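Local atomic coordinates of AxyAgu115A (Amphibacillus xylanus NBRC 15112, PDB entry 6NPS), a protein that probably removes glucuronic acid side groups from arabinoglucuronoxylan by hydrolysis, as an alpha-glucuronidase of glycoside hydrolase family 115. Residues Leu428-Asp440 with Phe463-Thr476. The protein carries 3 engineered substitutions. Sequence-based numbering, arbitrary orientation.
Sequences LPKIWEQMTMAYD and FFLDLAYDFDKWGT
Thr-476 OG1 donates to Asp-440 OD1 at 2.6 Å, meeting the carboxylate on its syn side, while Asp-440 OD2 turns to Thr-835 beyond the pair. The second polar link is a divided one: Trp-432 NE1 reaches both Trp-474 O (3.0 Å) and Gly-475 O (3.1 Å), two weak, bent bonds made at the indole edge, near its plane. With CG anti to the backbone N (chi1 177°), Trp-432 sends this edge across to the C-terminal end of helix 471-474 and the residue after it. Thr-436 CG2 lies over one indole face and also touches Phe-471 CZ at 3.8 Å.

Farther along, Tyr-439 and Phe-471 stack face to face, centroids 3.7 Å apart and planes at 12°; Gly-475 CA covers the other face of Phe-471, whose ring is thus sandwiched. Were Tyr-439 an alanine, Phe-471 would probably lose the partner over one of its faces, and its ring would be freer to shift.

Toward the N-terminal end of helix 428-440, Phe-463 receives Leu-428 CD2 against its CB (3.8 Å) and meets Ile-431 CG2 and Trp-432 CB at its ring edge. Met-435, its chain bent at chi2 and chi3, makes a Met-aromatic contact, SD at the edge of Phe-464; its CB rests on Leu-467 CD2.

Helix 428-440 and residues 463-469, the C-terminal part of helix 458-469, cross at -32° outside neighbouring strands 405-410 and 446-450 of the family's TIM-barrel-type domain, and Met-435 and Phe-464 both reach Tyr-409. The chemistry divides accordingly: apolar packing joins the helices, whereas directional bonds and a stack hold the short helix 471-474 and the two residues after it against helix 428-440.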
# COMPACT_ATOMS: atom_id res chain seq x y z
N LEU A 428 -28.43 -12.35 -17.76
CA LEU A 428 -29.36 -13.38 -18.22
C LEU A 428 -28.72 -14.72 -18.53
O LEU A 428 -29.29 -15.75 -18.13
CB LEU A 428 -30.17 -12.88 -19.42
CG LEU A 428 -31.13 -11.71 -19.15
CD1 LEU A 428 -32.21 -11.64 -20.26
CD2 LEU A 428 -31.81 -11.76 -17.78
N PRO A 429 -27.57 -14.80 -19.21
CA PRO A 429 -26.97 -16.12 -19.49
C PRO A 429 -26.72 -16.95 -18.27
O PRO A 429 -26.89 -18.17 -18.31
CB PRO A 429 -25.64 -15.75 -20.20
CG PRO A 429 -25.99 -14.48 -20.93
CD PRO A 429 -26.87 -13.71 -19.96
N LYS A 430 -26.27 -16.31 -17.18
CA LYS A 430 -26.05 -17.02 -15.94
C LYS A 430 -27.37 -17.49 -15.33
O LYS A 430 -27.49 -18.64 -14.87
CB LYS A 430 -25.31 -16.10 -14.97
CG LYS A 430 -25.20 -16.62 -13.53
CD LYS A 430 -24.12 -17.64 -13.38
CE LYS A 430 -23.91 -18.01 -11.89
NZ LYS A 430 -22.92 -17.14 -11.18
N ILE A 431 -28.37 -16.61 -15.30
CA ILE A 431 -29.69 -17.00 -14.78
C ILE A 431 -30.24 -18.17 -15.57
O ILE A 431 -30.81 -19.11 -14.99
CB ILE A 431 -30.67 -15.81 -14.81
CG1 ILE A 431 -30.15 -14.67 -13.94
CG2 ILE A 431 -32.05 -16.22 -14.27
CD1 ILE A 431 -30.91 -13.35 -14.20
N TRP A 432 -30.14 -18.10 -16.91
CA TRP A 432 -30.64 -19.20 -17.74
C TRP A 432 -29.92 -20.50 -17.39
O TRP A 432 -30.56 -21.54 -17.20
CB TRP A 432 -30.50 -18.87 -19.23
CG TRP A 432 -30.92 -19.97 -20.13
CD1 TRP A 432 -32.15 -20.13 -20.70
CD2 TRP A 432 -30.14 -21.10 -20.55
NE1 TRP A 432 -32.18 -21.27 -21.44
CE2 TRP A 432 -30.96 -21.88 -21.39
CE3 TRP A 432 -28.83 -21.52 -20.32
CZ2 TRP A 432 -30.52 -23.06 -21.98
CZ3 TRP A 432 -28.39 -22.70 -20.91
CH2 TRP A 432 -29.22 -23.44 -21.73
N GLU A 433 -28.59 -20.45 -17.28
CA GLU A 433 -27.83 -21.67 -17.04
C GLU A 433 -28.19 -22.28 -15.68
O GLU A 433 -28.32 -23.50 -15.56
CB GLU A 433 -26.33 -21.38 -17.12
CG GLU A 433 -25.44 -22.61 -17.01
CD GLU A 433 -24.82 -22.75 -15.62
OE1 GLU A 433 -24.76 -21.72 -14.89
OE2 GLU A 433 -24.39 -23.87 -15.26
N GLN A 434 -28.27 -21.47 -14.66
CA GLN A 434 -28.56 -22.01 -13.33
C GLN A 434 -30.01 -22.49 -13.24
O GLN A 434 -30.29 -23.59 -12.74
CB GLN A 434 -28.26 -20.95 -12.27
CG GLN A 434 -26.80 -20.56 -12.15
CD GLN A 434 -25.96 -21.70 -11.62
OE1 GLN A 434 -26.16 -22.17 -10.52
NE2 GLN A 434 -25.02 -22.16 -12.43
N MET A 435 -30.96 -21.64 -13.64
CA MET A 435 -32.36 -22.03 -13.45
C MET A 435 -32.79 -23.13 -14.39
O MET A 435 -33.63 -23.95 -14.01
CB MET A 435 -33.30 -20.82 -13.59
CG MET A 435 -33.22 -19.80 -12.40
SD MET A 435 -33.19 -20.51 -10.75
CE MET A 435 -34.88 -21.25 -10.65
N THR A 436 -32.22 -23.24 -15.62
CA THR A 436 -32.56 -24.42 -16.40
C THR A 436 -31.96 -25.68 -15.82
O THR A 436 -32.55 -26.76 -15.93
CB THR A 436 -32.14 -24.30 -17.87
OG1 THR A 436 -30.72 -24.10 -17.97
CG2 THR A 436 -32.89 -23.14 -18.53
N MET A 437 -30.77 -25.59 -15.21
CA MET A 437 -30.23 -26.77 -14.54
C MET A 437 -31.13 -27.23 -13.39
O MET A 437 -31.33 -28.43 -13.18
CB MET A 437 -28.83 -26.46 -14.03
CG MET A 437 -28.12 -27.69 -13.57
SD MET A 437 -26.44 -27.27 -13.17
CE MET A 437 -25.78 -28.85 -12.71
N ALA A 438 -31.67 -26.28 -12.62
CA ALA A 438 -32.58 -26.65 -11.53
C ALA A 438 -33.81 -27.36 -12.06
O ALA A 438 -34.24 -28.39 -11.52
CB ALA A 438 -32.98 -25.39 -10.77
N TYR A 439 -34.36 -26.88 -13.19
CA TYR A 439 -35.48 -27.58 -13.81
C TYR A 439 -35.08 -28.97 -14.30
O TYR A 439 -35.83 -29.93 -14.13
CB TYR A 439 -36.01 -26.74 -14.97
CG TYR A 439 -37.34 -27.18 -15.52
CD1 TYR A 439 -37.42 -28.22 -16.45
CD2 TYR A 439 -38.52 -26.56 -15.13
CE1 TYR A 439 -38.66 -28.63 -16.98
CE2 TYR A 439 -39.74 -26.95 -15.64
CZ TYR A 439 -39.80 -27.99 -16.57
OH TYR A 439 -41.01 -28.37 -17.08
N ASP A 440 -33.91 -29.07 -14.93
CA ASP A 440 -33.41 -30.36 -15.40
C ASP A 440 -33.25 -31.36 -14.27
O ASP A 440 -33.38 -32.57 -14.48
CB ASP A 440 -32.06 -30.17 -16.11
CG ASP A 440 -32.16 -29.32 -17.42
OD1 ASP A 440 -33.28 -29.16 -17.99
OD2 ASP A 440 -31.07 -28.81 -17.88
N PHE A 463 -37.49 -12.04 -17.14
CA PHE A 463 -36.92 -13.27 -17.69
C PHE A 463 -37.20 -14.47 -16.79
O PHE A 463 -37.59 -15.54 -17.26
CB PHE A 463 -35.40 -13.09 -17.90
CG PHE A 463 -34.76 -14.34 -18.44
CD1 PHE A 463 -35.08 -14.79 -19.70
CD2 PHE A 463 -33.91 -15.11 -17.64
CE1 PHE A 463 -34.57 -15.98 -20.19
CE2 PHE A 463 -33.36 -16.31 -18.14
CZ PHE A 463 -33.71 -16.73 -19.42
N PHE A 464 -36.94 -14.31 -15.49
CA PHE A 464 -37.11 -15.37 -14.51
C PHE A 464 -38.55 -15.89 -14.52
O PHE A 464 -38.79 -17.10 -14.60
CB PHE A 464 -36.74 -14.83 -13.12
CG PHE A 464 -36.76 -15.86 -12.00
CD1 PHE A 464 -37.89 -15.98 -11.21
CD2 PHE A 464 -35.64 -16.60 -11.70
CE1 PHE A 464 -37.94 -16.92 -10.14
CE2 PHE A 464 -35.65 -17.54 -10.66
CZ PHE A 464 -36.81 -17.68 -9.86
N LEU A 465 -39.52 -14.97 -14.53
CA LEU A 465 -40.92 -15.36 -14.55
C LEU A 465 -41.41 -15.80 -15.93
O LEU A 465 -42.38 -16.58 -16.02
CB LEU A 465 -41.77 -14.19 -14.01
CG LEU A 465 -41.52 -13.92 -12.50
CD1 LEU A 465 -42.34 -12.75 -12.00
CD2 LEU A 465 -41.84 -15.16 -11.65
N ASP A 466 -40.77 -15.36 -17.02
CA ASP A 466 -41.14 -15.87 -18.34
C ASP A 466 -40.63 -17.28 -18.51
O ASP A 466 -41.29 -18.13 -19.10
CB ASP A 466 -40.57 -14.98 -19.46
CG ASP A 466 -41.58 -13.96 -19.97
OD1 ASP A 466 -42.77 -14.32 -20.09
OD2 ASP A 466 -41.18 -12.78 -20.24
N LEU A 467 -39.42 -17.53 -18.00
CA LEU A 467 -38.84 -18.87 -17.95
C LEU A 467 -39.69 -19.82 -17.10
O LEU A 467 -39.96 -20.96 -17.52
CB LEU A 467 -37.41 -18.76 -17.40
CG LEU A 467 -36.59 -20.05 -17.38
CD1 LEU A 467 -36.51 -20.62 -18.80
CD2 LEU A 467 -35.21 -19.78 -16.78
N ALA A 468 -40.13 -19.37 -15.92
CA ALA A 468 -40.98 -20.20 -15.07
C ALA A 468 -42.32 -20.50 -15.74
O ALA A 468 -42.86 -21.61 -15.61
CB ALA A 468 -41.25 -19.52 -13.71
N TYR A 469 -42.86 -19.52 -16.46
CA TYR A 469 -44.19 -19.70 -17.04
C TYR A 469 -44.15 -20.61 -18.26
O TYR A 469 -45.02 -21.48 -18.40
CB TYR A 469 -44.76 -18.33 -17.39
CG TYR A 469 -46.12 -18.37 -18.08
CD1 TYR A 469 -47.29 -18.61 -17.35
CD2 TYR A 469 -46.22 -18.16 -19.46
CE1 TYR A 469 -48.54 -18.65 -18.00
CE2 TYR A 469 -47.47 -18.19 -20.11
CZ TYR A 469 -48.61 -18.44 -19.37
OH TYR A 469 -49.82 -18.46 -20.01
N ASP A 470 -43.17 -20.46 -19.15
CA ASP A 470 -43.11 -21.21 -20.43
C ASP A 470 -41.69 -21.74 -20.62
O ASP A 470 -40.85 -21.16 -21.33
CB ASP A 470 -43.55 -20.34 -21.62
CG ASP A 470 -43.81 -21.16 -22.91
OD1 ASP A 470 -43.39 -22.34 -22.99
OD2 ASP A 470 -44.42 -20.59 -23.84
N PHE A 471 -41.41 -22.85 -19.95
CA PHE A 471 -40.05 -23.38 -20.00
C PHE A 471 -39.73 -23.95 -21.38
O PHE A 471 -38.57 -23.97 -21.79
CB PHE A 471 -39.88 -24.43 -18.89
CG PHE A 471 -38.48 -24.79 -18.63
CD1 PHE A 471 -37.70 -24.00 -17.80
CD2 PHE A 471 -37.92 -25.91 -19.24
CE1 PHE A 471 -36.37 -24.32 -17.56
CE2 PHE A 471 -36.59 -26.26 -19.02
CZ PHE A 471 -35.82 -25.47 -18.19
N ASP A 472 -40.74 -24.42 -22.11
CA ASP A 472 -40.46 -24.96 -23.43
C ASP A 472 -40.00 -23.88 -24.39
O ASP A 472 -39.15 -24.14 -25.26
CB ASP A 472 -41.67 -25.70 -23.96
CG ASP A 472 -42.03 -26.91 -23.09
OD1 ASP A 472 -41.10 -27.50 -22.49
OD2 ASP A 472 -43.23 -27.25 -22.99
N LYS A 473 -40.50 -22.64 -24.24
CA LYS A 473 -40.03 -21.56 -25.10
C LYS A 473 -38.64 -21.06 -24.70
O LYS A 473 -37.81 -20.74 -25.58
CB LYS A 473 -41.02 -20.40 -25.08
CG LYS A 473 -40.75 -19.38 -26.19
CD LYS A 473 -41.48 -18.06 -25.98
CE LYS A 473 -42.96 -18.28 -25.68
NZ LYS A 473 -43.64 -17.01 -25.26
N TRP A 474 -38.37 -20.88 -23.39
CA TRP A 474 -37.17 -20.16 -22.99
C TRP A 474 -36.15 -21.03 -22.27
O TRP A 474 -35.05 -20.55 -21.99
CB TRP A 474 -37.50 -18.94 -22.13
CG TRP A 474 -38.32 -17.91 -22.87
CD1 TRP A 474 -39.61 -17.57 -22.64
CD2 TRP A 474 -37.87 -17.09 -23.95
NE1 TRP A 474 -40.00 -16.59 -23.51
CE2 TRP A 474 -38.96 -16.29 -24.34
CE3 TRP A 474 -36.66 -16.98 -24.64
CZ2 TRP A 474 -38.88 -15.37 -25.40
CZ3 TRP A 474 -36.57 -16.06 -25.70
CH2 TRP A 474 -37.68 -15.27 -26.07
N GLY A 475 -36.47 -22.29 -21.99
CA GLY A 475 -35.58 -23.09 -21.17
C GLY A 475 -34.51 -23.91 -21.85
O GLY A 475 -33.84 -23.48 -22.81
N THR A 476 -34.32 -25.13 -21.32
CA THR A 476 -33.19 -25.95 -21.75
C THR A 476 -33.14 -26.14 -23.26
O THR A 476 -32.06 -26.13 -23.84
CB THR A 476 -33.20 -27.32 -21.05
OG1 THR A 476 -33.54 -27.15 -19.68
CG2 THR A 476 -31.83 -28.03 -21.19